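Side-chain contact in hypothetical protein PH0435 (Pyrococcus horikoshii, PDB 2YV4), which is of unknown function but, as a Sua5-family protein, probably takes part in making threonylcarbamoyl-AMP for the modification of transfer RNA: residues K59-A64 against L88-R93. Residues are numbered along the deposited sequence; the frame is centred on the assembly and turned at random.
Sequences KNLFKA and LAVMNR
Arg93 reaches over one face of the Phe62 ring and forms a cation-pi pair with it, CZ standing 3.8 Å from the ring centroid and 6° off the ring normal. Although the charge is centred, the planes of ring and guanidinium are 43° apart, so this is no flat stack: NE dips nearest, 3.3 Å from Phe62 CD1, while NH2 lies 3.5 Å from both CG and CD2. A bend in the arginine chain at chi2, after CG has left anti to the backbone N, carries NE over the face of Phe62. Phe62 CE1 also lies 3.2 Å from the carbonyl O of Arg93, which sits out of the ring plane on the side of the guanidinium. Replacing Phe62 by an alanine would probably leave the guanidinium without its aromatic platform and free to swing toward solvent.

Helices 54-70 and 86-93, to which the two segments belong, are joined through strand 75-81 of the five-stranded parallel sheet in this alpha/beta domain, the C-terminal domain of the Sua5 protein. Their local axes approach to 10.1 Å at a crossing angle of -58°, and no hydrogen bond ties one segment to the other.

Leu61 supplies the remaining contacts, mostly apolar. The side chains of Leu61 and Arg93 run past one another, pointing opposite ways, and the leucine CD2 methyl lies against the aliphatic root of the arginine, 3.5 Å from CG. Leu61 CD2 also approaches the Val90 carbonyl O, as a van der Waals neighbour, and, more loosely, Val90 CG1 at 4.5 Å. Both Leu61 and Val90 are buried: Leu94 also covers Leu61, whereas Val90 packs on Val57 and Leu50.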
ATOM      1  N   LYS A  59     -13.922  -2.357   0.538  1.00 24.22           N
ATOM      2  CA  LYS A  59     -14.326  -3.160  -0.604  1.00 26.12           C
ATOM      3  C   LYS A  59     -13.201  -3.623  -1.530  1.00 25.62           C
ATOM      4  O   LYS A  59     -13.231  -4.752  -2.017  1.00 28.48           O
ATOM      5  CB  LYS A  59     -15.362  -2.389  -1.432  1.00 27.76           C
ATOM      6  CG  LYS A  59     -15.926  -3.174  -2.603  1.00 31.09           C
ATOM      7  CD  LYS A  59     -16.842  -2.326  -3.476  1.00 33.95           C
ATOM      8  CE  LYS A  59     -17.393  -3.150  -4.639  1.00 36.28           C
ATOM      9  NZ  LYS A  59     -18.271  -2.356  -5.545  1.00 38.83           N
ATOM     10  N   ASN A  60     -12.212  -2.768  -1.771  1.00 24.41           N
ATOM     11  CA  ASN A  60     -11.123  -3.110  -2.691  1.00 23.00           C
ATOM     12  C   ASN A  60      -9.844  -3.724  -2.117  1.00 21.10           C
ATOM     13  O   ASN A  60      -9.134  -4.441  -2.820  1.00 18.87           O
ATOM     14  CB  ASN A  60     -10.697  -1.873  -3.498  1.00 24.70           C
ATOM     15  CG  ASN A  60     -11.864  -1.147  -4.134  1.00 25.85           C
ATOM     16  OD1 ASN A  60     -12.761  -1.765  -4.708  1.00 23.81           O
ATOM     17  ND2 ASN A  60     -11.844   0.183  -4.053  1.00 24.52           N
ATOM     18  N   LEU A  61      -9.539  -3.439  -0.856  1.00 19.37           N
ATOM     19  CA  LEU A  61      -8.293  -3.923  -0.261  1.00 18.34           C
ATOM     20  C   LEU A  61      -7.921  -5.386  -0.492  1.00 18.48           C
ATOM     21  O   LEU A  61      -6.864  -5.672  -1.057  1.00 17.72           O
ATOM     22  CB  LEU A  61      -8.267  -3.614   1.241  1.00 16.10           C
ATOM     23  CG  LEU A  61      -6.911  -3.869   1.905  1.00 13.18           C
ATOM     24  CD1 LEU A  61      -5.824  -3.094   1.163  1.00 12.30           C
ATOM     25  CD2 LEU A  61      -6.970  -3.450   3.364  1.00 11.58           C
ATOM     26  N   PHE A  62      -8.771  -6.311  -0.057  1.00 18.14           N
ATOM     27  CA  PHE A  62      -8.474  -7.731  -0.225  1.00 19.62           C
ATOM     28  C   PHE A  62      -8.405  -8.149  -1.694  1.00 18.83           C
ATOM     29  O   PHE A  62      -7.627  -9.031  -2.066  1.00 19.19           O
ATOM     30  CB  PHE A  62      -9.496  -8.572   0.551  1.00 23.12           C
ATOM     31  CG  PHE A  62      -9.180  -8.695   2.022  1.00 27.65           C
ATOM     32  CD1 PHE A  62      -8.605  -7.632   2.716  1.00 28.71           C
ATOM     33  CD2 PHE A  62      -9.458  -9.872   2.712  1.00 29.99           C
ATOM     34  CE1 PHE A  62      -8.311  -7.737   4.076  1.00 30.12           C
ATOM     35  CE2 PHE A  62      -9.169  -9.989   4.073  1.00 30.42           C
ATOM     36  CZ  PHE A  62      -8.594  -8.917   4.757  1.00 31.24           C
ATOM     37  N   LYS A  63      -9.214  -7.517  -2.533  1.00 16.84           N
ATOM     38  CA  LYS A  63      -9.179  -7.819  -3.955  1.00 18.10           C
ATOM     39  C   LYS A  63      -7.811  -7.364  -4.469  1.00 15.11           C
ATOM     40  O   LYS A  63      -7.185  -8.029  -5.296  1.00 14.37           O
ATOM     41  CB  LYS A  63     -10.296  -7.068  -4.687  1.00 21.40           C
ATOM     42  CG  LYS A  63     -10.266  -7.226  -6.198  1.00 27.76           C
ATOM     43  CD  LYS A  63     -11.522  -6.653  -6.841  1.00 30.43           C
ATOM     44  CE  LYS A  63     -11.466  -6.795  -8.353  1.00 33.79           C
ATOM     45  NZ  LYS A  63     -11.235  -8.209  -8.763  1.00 35.23           N
ATOM     46  N   ALA A  64      -7.346  -6.228  -3.953  1.00 12.48           N
ATOM     47  CA  ALA A  64      -6.050  -5.674  -4.348  1.00 10.87           C
ATOM     48  C   ALA A  64      -4.916  -6.598  -3.918  1.00  9.40           C
ATOM     49  O   ALA A  64      -3.996  -6.880  -4.693  1.00  9.03           O
ATOM     50  CB  ALA A  64      -5.864  -4.299  -3.725  1.00  9.30           C
ATOM     51  N   LEU A  88      -6.812   4.858   8.473  1.00 14.90           N
ATOM     52  CA  LEU A  88      -7.469   4.120   9.547  1.00 15.99           C
ATOM     53  C   LEU A  88      -8.275   2.957   8.970  1.00 15.01           C
ATOM     54  O   LEU A  88      -8.247   1.845   9.506  1.00 15.03           O
ATOM     55  CB  LEU A  88      -8.392   5.040  10.350  1.00 18.61           C
ATOM     56  CG  LEU A  88      -9.319   4.343  11.351  1.00 21.11           C
ATOM     57  CD1 LEU A  88      -8.500   3.461  12.292  1.00 24.16           C
ATOM     58  CD2 LEU A  88     -10.107   5.383  12.133  1.00 22.77           C
ATOM     59  N   ALA A  89      -8.984   3.212   7.873  1.00 13.83           N
ATOM     60  CA  ALA A  89      -9.786   2.176   7.234  1.00 12.34           C
ATOM     61  C   ALA A  89      -8.892   1.041   6.758  1.00 11.77           C
ATOM     62  O   ALA A  89      -9.253  -0.130   6.880  1.00 10.07           O
ATOM     63  CB  ALA A  89     -10.569   2.757   6.052  1.00 16.05           C
ATOM     64  N   VAL A  90      -7.733   1.387   6.201  1.00 11.34           N
ATOM     65  CA  VAL A  90      -6.795   0.373   5.727  1.00 11.55           C
ATOM     66  C   VAL A  90      -6.394  -0.543   6.878  1.00 11.47           C
ATOM     67  O   VAL A  90      -6.462  -1.767   6.763  1.00 11.55           O
ATOM     68  CB  VAL A  90      -5.516   1.012   5.130  1.00 10.70           C
ATOM     69  CG1 VAL A  90      -4.455  -0.062   4.902  1.00 12.55           C
ATOM     70  CG2 VAL A  90      -5.842   1.702   3.806  1.00 11.52           C
HETATM   71  N   MSE A  91      -5.979   0.053   7.992  1.00 14.39           N
HETATM   72  CA  MSE A  91      -5.569  -0.726   9.156  1.00 17.25           C
HETATM   73  C   MSE A  91      -6.723  -1.571   9.700  1.00 17.35           C
HETATM   74  O   MSE A  91      -6.526  -2.725  10.075  1.00 17.37           O
HETATM   75  CB  MSE A  91      -5.011   0.199  10.252  1.00 18.52           C
HETATM   76  CG  MSE A  91      -3.651   0.830   9.906  1.00 22.00           C
HETATM   77 SE   MSE A  91      -2.771   1.678  11.438  1.00 31.03          SE
HETATM   78  CE  MSE A  91      -2.786   0.146  12.574  1.00 27.64           C
ATOM     79  N   ASN A  92      -7.926  -1.005   9.740  1.00 19.38           N
ATOM     80  CA  ASN A  92      -9.089  -1.749  10.226  1.00 21.14           C
ATOM     81  C   ASN A  92      -9.336  -3.000   9.384  1.00 21.37           C
ATOM     82  O   ASN A  92      -9.484  -4.100   9.917  1.00 22.12           O
ATOM     83  CB  ASN A  92     -10.339  -0.863  10.205  1.00 22.77           C
ATOM     84  CG  ASN A  92     -10.340   0.166  11.315  1.00 24.22           C
ATOM     85  OD1 ASN A  92     -11.135   1.104  11.305  1.00 26.95           O
ATOM     86  ND2 ASN A  92      -9.450  -0.012  12.288  1.00 23.52           N
ATOM     87  N   ARG A  93      -9.380  -2.830   8.067  1.00 21.38           N
ATOM     88  CA  ARG A  93      -9.609  -3.955   7.162  1.00 22.27           C
ATOM     89  C   ARG A  93      -8.443  -4.943   7.210  1.00 21.67           C
ATOM     90  O   ARG A  93      -8.586  -6.114   6.856  1.00 19.86           O
ATOM     91  CB  ARG A  93      -9.798  -3.438   5.732  1.00 24.05           C
ATOM     92  CG  ARG A  93      -9.988  -4.517   4.676  1.00 28.00           C
ATOM     93  CD  ARG A  93     -11.237  -5.346   4.922  1.00 33.14           C
ATOM     94  NE  ARG A  93     -11.455  -6.312   3.847  1.00 37.17           N
ATOM     95  CZ  ARG A  93     -12.363  -7.283   3.881  1.00 39.64           C
ATOM     96  NH1 ARG A  93     -13.148  -7.426   4.942  1.00 41.73           N
ATOM     97  NH2 ARG A  93     -12.491  -8.110   2.850  1.00 40.68           N
TER